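Local coordinates for uncharacterized protein (Uncultured organism, PDB 5IBZ) that probably acts as an arylformamidase-like enzyme of the putative cyclase family and holds acetylphosphate in a pocket, at residues Leu161-Arg166 with Val201-Leu206; Asn18-Trp23 with Leu126-Pro131; Asn62-Pro67 with Ser209-Asp214. All coordinates share one frame; numbering follows the deposited sequence. Where two conformers were deposited one is given.

Overall arrangement
From the N terminus, 18-23 opens contact 2 in the loop before helix 37-44. The loop after strand 52-54 then supplies 62-67, which opens contact 3. Contact 2 closes first, at 126-131, so its loop crosses that of contact 3. Strand 158-163 then begins contact 1, which closes at strand 199-203. Almost at once 209-214 closes contact 3, leaving contact 1 nested inside it. Contact 1 lies within the mixed sheet, whereas contact 3 joins two loops near helix 215-223, the centres of the two contacts being about 18 Å apart. Contact 2 ties the N-terminal loop to the loop after strand 120-122, on the opposite side of the chain's centre from contact 3, about 35 Å between centres.

Contact 1. Residues Leu161-Arg166 with Val201-Leu206; sequences LVDIVR and VIRTGL
Leu161-Asp163 and Val201-Arg203 run parallel as neighbouring strands, their axes 4.8 Å apart, joined by a beta-alpha-beta crossover through helix 180-190. Val162 bonds both ways: its N to Val201 O at 2.9 Å, its O from Arg203 N at 3.0 Å. Arg203 O accepts from Val165 N (3.3 Å) and weakly from Ile164 N, where the first strand turns into helix 164-167. In the conformer given, Val162 CG1 lies alongside Ile202 CG1, and Ile164 CG1 beside Ile202 CG2, on the face covered by helix 180-190. On the other face, which helix 286-295 covers, Asp163 grips two arginines. Its CG stands anti to the backbone N (chi1 -168°), which lets OD1 meet Arg203 NH1 (3.1 Å) through the syn lone pair while also capping Arg166 N from above the carboxylate plane. With an alanine in place of Asp163, Arg166 NH1 and Arg203 NH1 would probably lose the carboxylate they share, and Arg166 N its cap. Glu208 holds the other end of the Arg203 guanidinium, and Val165 CB lies over one face, 3.5 Å from Arg203 NH1. Asp163 OD2 lies in the guanidinium plane of Arg166, whose NH1 meets it at 2.8 Å, nearly along its C-O axis.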
ATOM      1  N   LEU B 161       4.523  -5.563  34.803  1.00  7.75           N
ATOM      2  CA  LEU B 161       3.959  -6.812  34.298  1.00  7.76           C
ATOM      3  C   LEU B 161       3.118  -7.482  35.352  1.00  8.03           C
ATOM      4  O   LEU B 161       3.563  -7.660  36.481  1.00  9.29           O
ATOM      5  CB  LEU B 161       5.057  -7.785  33.861  1.00  7.84           C
ATOM      6  CG  LEU B 161       4.599  -9.188  33.461  1.00 10.10           C
ATOM      7  CD1 LEU B 161       3.815  -9.154  32.172  1.00 11.38           C
ATOM      8  CD2 LEU B 161       5.807 -10.120  33.347  1.00  9.33           C
ATOM      9  N   VAL B 162       1.888  -7.835  34.982  1.00  9.05           N
ATOM     10  CA  VAL B 162       1.112  -8.752  35.795  0.69  8.63           C
ATOM     11  C   VAL B 162       0.900 -10.039  34.984  1.00  9.58           C
ATOM     12  O   VAL B 162       0.239 -10.051  33.933  1.00  9.10           O
ATOM     13  CB  VAL B 162      -0.217  -8.100  36.274  0.69 10.12           C
ATOM     14  CG1 VAL B 162      -1.125  -7.682  35.121  0.69  8.93           C
ATOM     15  CG2 VAL B 162      -0.928  -9.000  37.253  0.69 13.65           C
ATOM     16  N   ASP B 163       1.499 -11.113  35.476  1.00  8.53           N
ATOM     17  CA  ASP B 163       1.515 -12.383  34.766  1.00  8.64           C
ATOM     18  C   ASP B 163       0.330 -13.202  35.221  1.00  9.50           C
ATOM     19  O   ASP B 163       0.416 -14.011  36.134  1.00 10.44           O
ATOM     20  CB  ASP B 163       2.825 -13.108  34.999  1.00 10.81           C
ATOM     21  CG  ASP B 163       3.019 -14.291  34.061  1.00  9.81           C
ATOM     22  OD1 ASP B 163       2.029 -14.753  33.455  1.00  9.10           O
ATOM     23  OD2 ASP B 163       4.184 -14.759  33.965  1.00  9.80           O
ATOM     24  N   ILE B 164      -0.798 -12.975  34.578  1.00  8.81           N
ATOM     25  CA  ILE B 164      -2.020 -13.657  34.975  1.00  9.10           C
ATOM     26  C   ILE B 164      -1.926 -15.151  34.654  1.00 10.28           C
ATOM     27  O   ILE B 164      -2.430 -15.987  35.402  1.00 10.08           O
ATOM     28  CB  ILE B 164      -3.245 -13.018  34.299  1.00 10.31           C
ATOM     29  CG1 ILE B 164      -3.394 -11.548  34.736  1.00 10.93           C
ATOM     30  CG2 ILE B 164      -4.509 -13.787  34.655  1.00 12.07           C
ATOM     31  CD1 ILE B 164      -3.739 -11.361  36.198  1.00 14.78           C
ATOM     32  N   VAL B 165      -1.251 -15.493  33.558  1.00  9.23           N
ATOM     33  CA  VAL B 165      -1.039 -16.899  33.198  1.00  9.51           C
ATOM     34  C   VAL B 165      -0.365 -17.637  34.367  1.00  9.83           C
ATOM     35  O   VAL B 165      -0.846 -18.691  34.807  1.00 10.22           O
ATOM     36  CB  VAL B 165      -0.208 -17.027  31.883  1.00  9.32           C
ATOM     37  CG1 VAL B 165       0.252 -18.445  31.649  1.00  9.65           C
ATOM     38  CG2 VAL B 165      -1.032 -16.537  30.683  1.00 11.59           C
ATOM     39  N   ARG B 166       0.722 -17.096  34.899  1.00 10.05           N
ATOM     40  CA  ARG B 166       1.420 -17.795  35.985  1.00 10.07           C
ATOM     41  C   ARG B 166       0.616 -17.759  37.287  1.00 10.79           C
ATOM     42  O   ARG B 166       0.651 -18.710  38.065  1.00 10.73           O
ATOM     43  CB  ARG B 166       2.823 -17.210  36.213  1.00  9.94           C
ATOM     44  CG  ARG B 166       3.871 -17.804  35.286  1.00 11.41           C
ATOM     45  CD  ARG B 166       5.285 -17.300  35.592  1.00 12.56           C
ATOM     46  NE  ARG B 166       6.273 -18.019  34.783  1.00  9.99           N
ATOM     47  CZ  ARG B 166       6.589 -17.715  33.524  1.00  9.74           C
ATOM     48  NH1 ARG B 166       6.017 -16.665  32.913  1.00 10.61           N
ATOM     49  NH2 ARG B 166       7.490 -18.452  32.869  1.00 10.99           N
ATOM     50  N   VAL B 201       0.999  -4.001  31.989  1.00  9.01           N
ATOM     51  CA  VAL B 201       1.203  -4.929  30.897  1.00  8.18           C
ATOM     52  C   VAL B 201       0.739  -6.308  31.373  1.00  8.14           C
ATOM     53  O   VAL B 201       1.277  -6.843  32.357  1.00  8.98           O
ATOM     54  CB  VAL B 201       2.698  -4.947  30.474  1.00 11.69           C
ATOM     55  CG1 VAL B 201       2.928  -5.913  29.391  1.00 15.58           C
ATOM     56  CG2 VAL B 201       3.148  -3.534  30.052  1.00 13.74           C
ATOM     57  N   ILE B 202      -0.293  -6.850  30.724  1.00  8.87           N
ATOM     58  CA  ILE B 202      -0.974  -8.064  31.184  1.00  9.01           C
ATOM     59  C   ILE B 202      -0.650  -9.262  30.312  1.00  7.60           C
ATOM     60  O   ILE B 202      -0.924  -9.239  29.089  1.00  7.96           O
ATOM     61  CB  ILE B 202      -2.505  -7.874  31.187  1.00  8.75           C
ATOM     62  CG1 ILE B 202      -2.865  -6.615  31.986  1.00  8.67           C
ATOM     63  CG2 ILE B 202      -3.214  -9.106  31.766  1.00  8.05           C
ATOM     64  CD1 ILE B 202      -4.335  -6.250  31.904  1.00  9.47           C
ATOM     65  N   ARG B 203      -0.070 -10.300  30.914  1.00  7.79           N
ATOM     66  CA  ARG B 203       0.157 -11.555  30.193  1.00  7.92           C
ATOM     67  C   ARG B 203      -1.032 -12.507  30.337  1.00 10.00           C
ATOM     68  O   ARG B 203      -1.320 -13.010  31.451  1.00  8.42           O
ATOM     69  CB  ARG B 203       1.433 -12.256  30.671  1.00  9.12           C
ATOM     70  CG  ARG B 203       1.651 -13.590  29.953  1.00  9.42           C
ATOM     71  CD  ARG B 203       3.093 -14.094  30.054  1.00  9.04           C
ATOM     72  NE  ARG B 203       3.259 -15.387  29.387  1.00 10.01           N
ATOM     73  CZ  ARG B 203       3.334 -16.563  30.007  1.00 10.52           C
ATOM     74  NH1 ARG B 203       3.237 -16.661  31.325  1.00 12.13           N
ATOM     75  NH2 ARG B 203       3.493 -17.652  29.286  1.00 10.18           N
ATOM     76  N   THR B 204      -1.696 -12.711  29.193  1.00  9.00           N
ATOM     77  CA  THR B 204      -2.812 -13.644  29.010  1.00  8.42           C
ATOM     78  C   THR B 204      -2.419 -14.932  28.295  1.00  8.67           C
ATOM     79  O   THR B 204      -3.170 -15.923  28.300  1.00 12.03           O
ATOM     80  CB  THR B 204      -3.940 -13.047  28.160  1.00 10.66           C
ATOM     81  OG1 THR B 204      -3.569 -13.085  26.773  1.00  9.52           O
ATOM     82  CG2 THR B 204      -4.286 -11.642  28.581  1.00 10.16           C
ATOM     83  N   GLY B 205      -1.270 -14.892  27.642  1.00 10.22           N
ATOM     84  CA  GLY B 205      -0.742 -16.036  26.909  1.00 10.50           C
ATOM     85  C   GLY B 205      -1.320 -16.220  25.514  1.00 11.21           C
ATOM     86  O   GLY B 205      -0.851 -17.072  24.762  1.00 12.22           O
ATOM     87  N   LEU B 206      -2.338 -15.442  25.148  1.00  9.53           N
ATOM     88  CA  LEU B 206      -3.103 -15.787  23.951  1.00 10.71           C
ATOM     89  C   LEU B 206      -2.237 -15.785  22.680  1.00 10.62           C
ATOM     90  O   LEU B 206      -2.312 -16.733  21.874  1.00 11.78           O
ATOM     91  CB  LEU B 206      -4.306 -14.850  23.789  1.00  9.96           C
ATOM     92  CG  LEU B 206      -5.228 -15.198  22.613  1.00 12.34           C
ATOM     93  CD1 LEU B 206      -5.886 -16.550  22.813  1.00 15.48           C
ATOM     94  CD2 LEU B 206      -6.287 -14.118  22.341  1.00 15.83           C
TER

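Contact 2. Residues Asn18-Trp23 with Leu126-Pro131; sequences NNWGKW and LYNGVP
Trp20 turns its CG away from its carbonyl carbon (chi1 -68°), which lays the indole flat along the backbone of Leu126-Gly129, while Tyr127, with CG opposite its own backbone N (chi1 165°), carries its ring back past Trp20, so that OH ends beside Trp23. One face of the indole covers the peptide units there: Asn128 N stands 3.2 Å above the ring plane and Gly129 N 3.3 Å, both toward the rim. Leu126 O comes close to the six-membered ring, 3.2 Å from Trp20 CZ2. The indole N-H goes to Arg273 O on helix 266-275, so NE1 and the nearby Asn128 N, two donors, merely pass each other. The contact ties the N-terminal loop before helix 37-44 to the loop after strand 120-122, both shaped by turns. Asn19-Lys22 is a type II beta turn, preceded by an Asx turn in which Asn18 OD1 accepts from Trp20 N; across from it, Gly129 and Val130 form a G1 beta bulge with Leu126. The direct bond between the loops joins these features: Gly21 N, inside the turn, donates to Asn128 OD1 at 3.0 Å, tilted from the carbonyl plane. The other end of that amide, ND2, is taken by Gly24 O and Asp27 O, which fixes its rotation. Asn128 CB also sits over the centre of the Tyr127 ring, 3.5 Å above its plane. That ring stands almost upright to the indole of Trp20 (planes 85° apart), and Trp20 CD1 and Tyr127 CD1 are 4.0 Å apart. Tyr127 OH meets the edge of the Trp23 ring, 3.3 Å from Trp23 CE3, and hydrogen-bonds to Asp27 OD2. Water 1 donates to the same Tyr127 OH and accepts from Trp23 N, 2.9 Å from that nitrogen.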
ATOM      1  N   ASN B  18     -15.700   8.801  35.084  1.00 14.48           N
ATOM      2  CA  ASN B  18     -15.012   9.371  33.933  1.00 13.83           C
ATOM      3  C   ASN B  18     -13.953  10.368  34.376  1.00 13.31           C
ATOM      4  O   ASN B  18     -13.974  10.853  35.532  1.00 13.55           O
ATOM      5  CB  ASN B  18     -16.002  10.039  32.972  1.00 14.23           C
ATOM      6  CG  ASN B  18     -16.539  11.337  33.499  1.00 19.68           C
ATOM      7  OD1 ASN B  18     -15.857  12.357  33.448  1.00 17.60           O
ATOM      8  ND2 ASN B  18     -17.768  11.313  34.021  1.00 23.50           N
ATOM      9  N   ASN B  19     -13.018  10.642  33.475  1.00 12.66           N
ATOM     10  CA  ASN B  19     -12.007  11.655  33.696  1.00 12.22           C
ATOM     11  C   ASN B  19     -12.199  12.919  32.855  1.00 12.27           C
ATOM     12  O   ASN B  19     -11.267  13.700  32.698  1.00 11.89           O
ATOM     13  CB  ASN B  19     -10.619  11.072  33.414  1.00 11.50           C
ATOM     14  CG  ASN B  19     -10.172  10.104  34.460  1.00 11.46           C
ATOM     15  OD1 ASN B  19     -10.452  10.284  35.650  1.00 11.88           O
ATOM     16  ND2 ASN B  19      -9.442   9.068  34.034  1.00 11.05           N
ATOM     17  N   TRP B  20     -13.394  13.146  32.328  1.00 12.81           N
ATOM     18  CA  TRP B  20     -13.628  14.358  31.556  1.00 12.97           C
ATOM     19  C   TRP B  20     -13.407  15.578  32.443  1.00 14.05           C
ATOM     20  O   TRP B  20     -13.894  15.628  33.569  1.00 14.82           O
ATOM     21  CB  TRP B  20     -15.036  14.384  30.975  1.00 15.28           C
ATOM     22  CG  TRP B  20     -15.292  13.346  29.912  1.00 13.58           C
ATOM     23  CD1 TRP B  20     -14.621  12.157  29.713  1.00 13.09           C
ATOM     24  CD2 TRP B  20     -16.293  13.414  28.899  1.00 14.09           C
ATOM     25  NE1 TRP B  20     -15.169  11.486  28.639  1.00 13.25           N
ATOM     26  CE2 TRP B  20     -16.195  12.240  28.122  1.00 13.86           C
ATOM     27  CE3 TRP B  20     -17.270  14.354  28.575  1.00 14.76           C
ATOM     28  CZ2 TRP B  20     -17.043  11.996  27.032  1.00 14.30           C
ATOM     29  CZ3 TRP B  20     -18.106  14.106  27.504  1.00 15.20           C
ATOM     30  CH2 TRP B  20     -17.991  12.946  26.747  1.00 14.96           C
ATOM     31  N   GLY B  21     -12.646  16.541  31.927  1.00 13.28           N
ATOM     32  CA  GLY B  21     -12.307  17.735  32.661  1.00 13.00           C
ATOM     33  C   GLY B  21     -11.196  17.608  33.700  1.00 14.30           C
ATOM     34  O   GLY B  21     -10.755  18.628  34.234  1.00 14.07           O
ATOM     35  N   LYS B  22     -10.753  16.392  34.005  1.00 14.25           N
ATOM     36  CA  LYS B  22      -9.718  16.197  35.035  1.00 11.92           C
ATOM     37  C   LYS B  22      -8.467  17.001  34.726  1.00 14.99           C
ATOM     38  O   LYS B  22      -7.796  17.524  35.634  1.00 15.41           O
ATOM     39  CB  LYS B  22      -9.345  14.712  35.166  1.00 11.58           C
ATOM     40  CG  LYS B  22      -8.224  14.442  36.176  1.00 11.30           C
ATOM     41  CD  LYS B  22      -8.093  12.965  36.497  1.00 14.46           C
ATOM     42  CE  LYS B  22      -9.056  12.547  37.594  1.00 21.72           C
ATOM     43  NZ  LYS B  22      -9.015  11.061  37.862  1.00 28.20           N
ATOM     44  N   TRP B  23      -8.140  17.061  33.443  1.00 11.63           N
ATOM     45  CA  TRP B  23      -6.959  17.771  32.969  1.00 10.95           C
ATOM     46  C   TRP B  23      -7.351  18.958  32.101  1.00 11.28           C
ATOM     47  O   TRP B  23      -6.573  19.414  31.255  1.00 12.46           O
ATOM     48  CB  TRP B  23      -6.044  16.813  32.205  1.00 10.60           C
ATOM     49  CG  TRP B  23      -5.644  15.616  33.022  1.00 10.53           C
ATOM     50  CD1 TRP B  23      -4.721  15.578  34.023  1.00 11.76           C
ATOM     51  CD2 TRP B  23      -6.143  14.280  32.888  1.00 10.02           C
ATOM     52  NE1 TRP B  23      -4.624  14.314  34.536  1.00 11.38           N
ATOM     53  CE2 TRP B  23      -5.485  13.491  33.851  1.00  9.85           C
ATOM     54  CE3 TRP B  23      -7.091  13.671  32.046  1.00 10.13           C
ATOM     55  CZ2 TRP B  23      -5.726  12.127  33.989  1.00 10.64           C
ATOM     56  CZ3 TRP B  23      -7.341  12.330  32.208  1.00 10.08           C
ATOM     57  CH2 TRP B  23      -6.661  11.571  33.159  1.00 11.17           C
ATOM     58  N   LEU B 126     -16.415  11.443  21.888  1.00  9.85           N
ATOM     59  CA  LEU B 126     -15.213  10.753  22.324  1.00  9.41           C
ATOM     60  C   LEU B 126     -14.752  11.323  23.666  1.00  9.75           C
ATOM     61  O   LEU B 126     -15.426  12.183  24.255  1.00 10.86           O
ATOM     62  CB  LEU B 126     -14.116  10.879  21.266  1.00  9.12           C
ATOM     63  CG  LEU B 126     -14.269  10.046  19.993  1.00  9.07           C
ATOM     64  CD1 LEU B 126     -15.240  10.665  19.004  1.00 10.45           C
ATOM     65  CD2 LEU B 126     -12.917   9.891  19.371  1.00  9.23           C
ATOM     66  N   TYR B 127     -13.610  10.845  24.158  1.00 11.62           N
ATOM     67  CA  TYR B 127     -13.015  11.374  25.390  1.00 12.23           C
ATOM     68  C   TYR B 127     -13.095  12.913  25.471  1.00  9.38           C
ATOM     69  O   TYR B 127     -12.839  13.620  24.504  1.00  9.97           O
ATOM     70  CB  TYR B 127     -11.543  10.909  25.524  1.00  9.75           C
ATOM     71  CG  TYR B 127     -10.812  11.721  26.572  1.00  9.67           C
ATOM     72  CD1 TYR B 127     -11.125  11.590  27.920  1.00  8.94           C
ATOM     73  CD2 TYR B 127      -9.884  12.669  26.212  1.00 10.88           C
ATOM     74  CE1 TYR B 127     -10.499  12.383  28.880  1.00  9.63           C
ATOM     75  CE2 TYR B 127      -9.255  13.464  27.159  1.00  9.94           C
ATOM     76  CZ  TYR B 127      -9.577  13.324  28.479  1.00  9.85           C
ATOM     77  OH  TYR B 127      -8.965  14.140  29.399  1.00 11.77           O
ATOM     78  N   ASN B 128     -13.483  13.404  26.641  1.00  9.51           N
ATOM     79  CA  ASN B 128     -13.536  14.831  26.963  1.00  9.81           C
ATOM     80  C   ASN B 128     -14.492  15.628  26.089  1.00 11.39           C
ATOM     81  O   ASN B 128     -14.375  16.849  25.961  1.00 12.96           O
ATOM     82  CB  ASN B 128     -12.145  15.470  26.888  1.00 11.68           C
ATOM     83  CG  ASN B 128     -11.913  16.483  27.994  1.00 12.38           C
ATOM     84  OD1 ASN B 128     -12.667  16.554  28.963  1.00 12.91           O
ATOM     85  ND2 ASN B 128     -10.883  17.288  27.838  1.00 11.28           N
ATOM     86  N   GLY B 129     -15.459  14.936  25.520  1.00 10.25           N
ATOM     87  CA  GLY B 129     -16.512  15.604  24.782  1.00 10.65           C
ATOM     88  C   GLY B 129     -16.186  15.930  23.336  1.00 10.57           C
ATOM     89  O   GLY B 129     -16.932  16.673  22.665  1.00 12.13           O
ATOM     90  N   VAL B 130     -15.084  15.378  22.848  1.00 12.33           N
ATOM     91  CA  VAL B 130     -14.684  15.606  21.459  1.00 11.05           C
ATOM     92  C   VAL B 130     -15.756  15.023  20.541  1.00 12.01           C
ATOM     93  O   VAL B 130     -16.154  13.881  20.704  1.00 11.35           O
ATOM     94  CB  VAL B 130     -13.317  14.993  21.171  1.00 10.71           C
ATOM     95  CG1 VAL B 130     -13.022  14.962  19.677  1.00 11.63           C
ATOM     96  CG2 VAL B 130     -12.242  15.745  21.914  1.00 12.73           C
ATOM     97  N   PRO B 131     -16.284  15.836  19.604  1.00 11.42           N
ATOM     98  CA  PRO B 131     -17.318  15.279  18.733  1.00 12.05           C
ATOM     99  C   PRO B 131     -16.776  14.250  17.767  1.00 11.84           C
ATOM    100  O   PRO B 131     -15.650  14.417  17.270  1.00 10.20           O
ATOM    101  CB  PRO B 131     -17.841  16.500  17.966  1.00 11.24           C
ATOM    102  CG  PRO B 131     -16.772  17.525  18.056  1.00 14.87           C
ATOM    103  CD  PRO B 131     -16.042  17.267  19.351  1.00 12.70           C
TER
HETATM  104  O   HOH W   1      -9.625  16.437  31.030  1.00 12.91           O

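Contact 3. Residues Asn62-Pro67 with Ser209-Asp214; sequences NGPVFP and SWYDLD
Trp210 is the first residue of 209-214 to touch the other segment, and its indole does most of the work. With CG opposite the backbone N (chi1 166°), the ring reaches across so that NE1 donates to Asn62 O at 2.8 Å. The bond is nearly straight (175°): the oxygen lies in the ring plane, and the N-H meets it in the carbonyl plane, on a lone pair. Pro64 lies over one face of the same indole. Its CD makes a CH-pi contact 3.7 Å from the centroid of the Trp210 five-membered ring, and Pro64 CB rests 3.6 Å from Trp210 CD2. Phe221 of helix 215-223 adds an edge-to-face partner for Trp210, and Pro64 touches Ile250, one of the residues lining the acetylphosphate pocket.

Tyr211 follows in a type I beta turn from Trp210 to Leu213, closed by Leu213 N to Trp210 O. This turn joins the stretch after strand 199-203 to helix 215-223, and the contact pins it against the loop leading from strand 52-54. The Tyr211 ring packs one face on Trp210 CD1, which lies over its centre, and extends its OH to within 3.7 Å of Gly63 CA and 3.8 Å of Pro64 CD. In the conformer given for Asn62, ND2 approaches the edge of the Tyr211 ring, 3.6 Å from Tyr211 CD1, with amide and ring planes 61° apart. In that conformer water 2 bridges the two residues, accepting from Asn62 ND2 and donating to Tyr211 O at 2.8 Å, and Arg218 bonds to Asn62 OD1 as well as to Tyr211 O. Farther on, Asp214 is the N-cap of helix 215-223, its carboxylate oxygens taking Val216 N and Gly217 N, and it packs on Leu223 of a second subunit.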
ATOM      1  N   ASN B  62       2.445 -12.813   8.747  0.55 10.69           N
ATOM      2  CA  ASN B  62       2.228 -14.103   9.406  0.55 11.27           C
ATOM      3  C   ASN B  62       1.550 -13.996  10.785  0.55 11.23           C
ATOM      4  O   ASN B  62       1.196 -15.007  11.404  0.55 13.68           O
ATOM      5  CB  ASN B  62       3.587 -14.804   9.548  0.55 11.97           C
ATOM      6  CG  ASN B  62       3.470 -16.246   9.993  0.55 12.85           C
ATOM      7  OD1 ASN B  62       2.597 -16.984   9.537  0.55 12.82           O
ATOM      8  ND2 ASN B  62       4.359 -16.654  10.905  0.55 14.37           N
ATOM      9  N   GLY B  63       1.375 -12.769  11.259  1.00 12.18           N
ATOM     10  CA  GLY B  63       0.903 -12.525  12.609  1.00 11.98           C
ATOM     11  C   GLY B  63      -0.612 -12.452  12.753  1.00 13.86           C
ATOM     12  O   GLY B  63      -1.357 -12.466  11.765  1.00 13.79           O
ATOM     13  N   PRO B  64      -1.091 -12.409  13.999  1.00 11.90           N
ATOM     14  CA  PRO B  64      -2.522 -12.285  14.202  1.00 11.55           C
ATOM     15  C   PRO B  64      -2.957 -10.857  13.915  1.00 15.27           C
ATOM     16  O   PRO B  64      -2.288  -9.896  14.314  1.00 17.20           O
ATOM     17  CB  PRO B  64      -2.707 -12.647  15.668  1.00 14.92           C
ATOM     18  CG  PRO B  64      -1.420 -12.192  16.291  1.00 15.16           C
ATOM     19  CD  PRO B  64      -0.345 -12.412  15.266  1.00 12.57           C
ATOM     20  N   VAL B  65      -4.064 -10.741  13.214  1.00 17.26           N
ATOM     21  CA  VAL B  65      -4.645  -9.456  12.924  1.00 16.61           C
ATOM     22  C   VAL B  65      -6.137  -9.716  12.781  1.00 15.79           C
ATOM     23  O   VAL B  65      -6.566 -10.688  12.169  1.00 16.40           O
ATOM     24  CB  VAL B  65      -4.002  -8.819  11.672  1.00 23.92           C
ATOM     25  CG1 VAL B  65      -4.042  -9.790  10.503  1.00 24.43           C
ATOM     26  CG2 VAL B  65      -4.660  -7.510  11.347  1.00 27.77           C
ATOM     27  N   PHE B  66      -6.937  -8.870  13.409  1.00 15.61           N
ATOM     28  CA  PHE B  66      -8.345  -9.159  13.529  1.00 15.97           C
ATOM     29  C   PHE B  66      -9.025  -8.907  12.186  1.00 22.26           C
ATOM     30  O   PHE B  66      -8.943  -7.802  11.657  1.00 21.24           O
ATOM     31  CB  PHE B  66      -8.975  -8.312  14.641  1.00 18.39           C
ATOM     32  CG  PHE B  66     -10.027  -9.041  15.426  1.00 30.43           C
ATOM     33  CD1 PHE B  66     -11.131  -9.572  14.793  1.00 35.65           C
ATOM     34  CD2 PHE B  66      -9.901  -9.199  16.803  1.00 37.05           C
ATOM     35  CE1 PHE B  66     -12.103 -10.265  15.515  1.00 35.26           C
ATOM     36  CE2 PHE B  66     -10.855  -9.880  17.526  1.00 34.74           C
ATOM     37  CZ  PHE B  66     -11.967 -10.413  16.879  1.00 37.40           C
ATOM     38  N   PRO B  67      -9.669  -9.936  11.611  1.00 19.18           N
ATOM     39  CA  PRO B  67     -10.364  -9.731  10.343  1.00 23.05           C
ATOM     40  C   PRO B  67     -11.430  -8.645  10.467  1.00 28.04           C
ATOM     41  O   PRO B  67     -12.072  -8.540  11.513  1.00 26.05           O
ATOM     42  CB  PRO B  67     -11.006 -11.097  10.057  1.00 28.11           C
ATOM     43  CG  PRO B  67     -10.245 -12.067  10.866  1.00 24.87           C
ATOM     44  CD  PRO B  67      -9.808 -11.324  12.092  1.00 23.59           C
ATOM     45  N   SER B 209      -0.110 -18.803  21.378  1.00 11.74           N
ATOM     46  CA  SER B 209      -0.743 -19.949  20.734  1.00 15.93           C
ATOM     47  C   SER B 209      -0.950 -19.764  19.229  1.00 13.84           C
ATOM     48  O   SER B 209      -1.332 -20.704  18.546  1.00 15.52           O
ATOM     49  CB  SER B 209      -2.094 -20.255  21.403  1.00 16.03           C
ATOM     50  OG  SER B 209      -3.103 -19.280  21.116  1.00 18.64           O
ATOM     51  N   TRP B 210      -0.668 -18.579  18.704  1.00 11.32           N
ATOM     52  CA  TRP B 210      -1.033 -18.264  17.321  1.00  9.78           C
ATOM     53  C   TRP B 210      -0.127 -18.892  16.266  1.00 10.95           C
ATOM     54  O   TRP B 210      -0.598 -19.436  15.259  1.00 10.48           O
ATOM     55  CB  TRP B 210      -1.028 -16.741  17.131  1.00 10.53           C
ATOM     56  CG  TRP B 210      -1.058 -16.312  15.690  1.00 10.47           C
ATOM     57  CD1 TRP B 210       0.010 -15.982  14.898  1.00  9.02           C
ATOM     58  CD2 TRP B 210      -2.218 -16.166  14.870  1.00 11.53           C
ATOM     59  NE1 TRP B 210      -0.417 -15.644  13.644  1.00 10.90           N
ATOM     60  CE2 TRP B 210      -1.781 -15.742  13.602  1.00 10.27           C
ATOM     61  CE3 TRP B 210      -3.583 -16.356  15.086  1.00 10.73           C
ATOM     62  CZ2 TRP B 210      -2.660 -15.515  12.555  1.00 11.44           C
ATOM     63  CZ3 TRP B 210      -4.448 -16.127  14.052  1.00 10.45           C
ATOM     64  CH2 TRP B 210      -3.983 -15.705  12.800  1.00 11.93           C
ATOM     65  N   TYR B 211       1.179 -18.783  16.460  1.00 10.94           N
ATOM     66  CA  TYR B 211       2.106 -19.027  15.349  1.00  9.88           C
ATOM     67  C   TYR B 211       2.189 -20.488  14.899  1.00 12.39           C
ATOM     68  O   TYR B 211       2.458 -20.750  13.724  1.00 16.57           O
ATOM     69  CB  TYR B 211       3.476 -18.470  15.726  1.00 11.27           C
ATOM     70  CG  TYR B 211       3.485 -16.963  15.643  1.00 11.65           C
ATOM     71  CD1 TYR B 211       3.639 -16.326  14.420  1.00 13.78           C
ATOM     72  CD2 TYR B 211       3.266 -16.179  16.769  1.00 13.15           C
ATOM     73  CE1 TYR B 211       3.623 -14.945  14.323  1.00 13.16           C
ATOM     74  CE2 TYR B 211       3.243 -14.784  16.679  1.00 12.26           C
ATOM     75  CZ  TYR B 211       3.428 -14.182  15.448  1.00 12.32           C
ATOM     76  OH  TYR B 211       3.406 -12.794  15.322  1.00 12.26           O
ATOM     77  N   ASP B 212       1.868 -21.427  15.779  1.00 12.72           N
ATOM     78  CA  ASP B 212       1.828 -22.822  15.357  1.00 12.65           C
ATOM     79  C   ASP B 212       0.558 -23.220  14.604  1.00 13.80           C
ATOM     80  O   ASP B 212       0.512 -24.303  14.032  1.00 15.78           O
ATOM     81  CB  ASP B 212       1.982 -23.743  16.558  1.00 16.05           C
ATOM     82  CG  ASP B 212       3.372 -23.688  17.164  1.00 26.08           C
ATOM     83  OD1 ASP B 212       4.317 -23.295  16.441  1.00 24.17           O
ATOM     84  OD2 ASP B 212       3.509 -24.062  18.347  1.00 35.99           O
ATOM     85  N   LEU B 213      -0.469 -22.375  14.612  1.00 10.84           N
ATOM     86  CA  LEU B 213      -1.730 -22.694  13.927  1.00 11.24           C
ATOM     87  C   LEU B 213      -1.596 -22.751  12.400  1.00 13.61           C
ATOM     88  O   LEU B 213      -0.906 -21.921  11.794  1.00 13.29           O
ATOM     89  CB  LEU B 213      -2.807 -21.667  14.292  1.00 10.72           C
ATOM     90  CG  LEU B 213      -3.168 -21.582  15.774  1.00 11.70           C
ATOM     91  CD1 LEU B 213      -4.074 -20.414  16.055  1.00 10.87           C
ATOM     92  CD2 LEU B 213      -3.816 -22.897  16.232  1.00 12.38           C
ATOM     93  N   ASP B 214      -2.277 -23.724  11.794  1.00 11.86           N
ATOM     94  CA  ASP B 214      -2.407 -23.823  10.335  1.00 11.94           C
ATOM     95  C   ASP B 214      -3.521 -22.872   9.861  1.00 11.80           C
ATOM     96  O   ASP B 214      -4.145 -22.206  10.660  1.00 11.52           O
ATOM     97  CB  ASP B 214      -2.723 -25.256   9.905  1.00 17.43           C
ATOM     98  CG  ASP B 214      -4.230 -25.514   9.809  1.00 20.92           C
ATOM     99  OD1 ASP B 214      -4.864 -25.385  10.886  1.00 15.01           O
ATOM    100  OD2 ASP B 214      -4.764 -25.808   8.675  1.00 20.56           O
TER
HETATM  101  O   HOH W   2       4.191 -19.320  12.112  1.00 32.59           O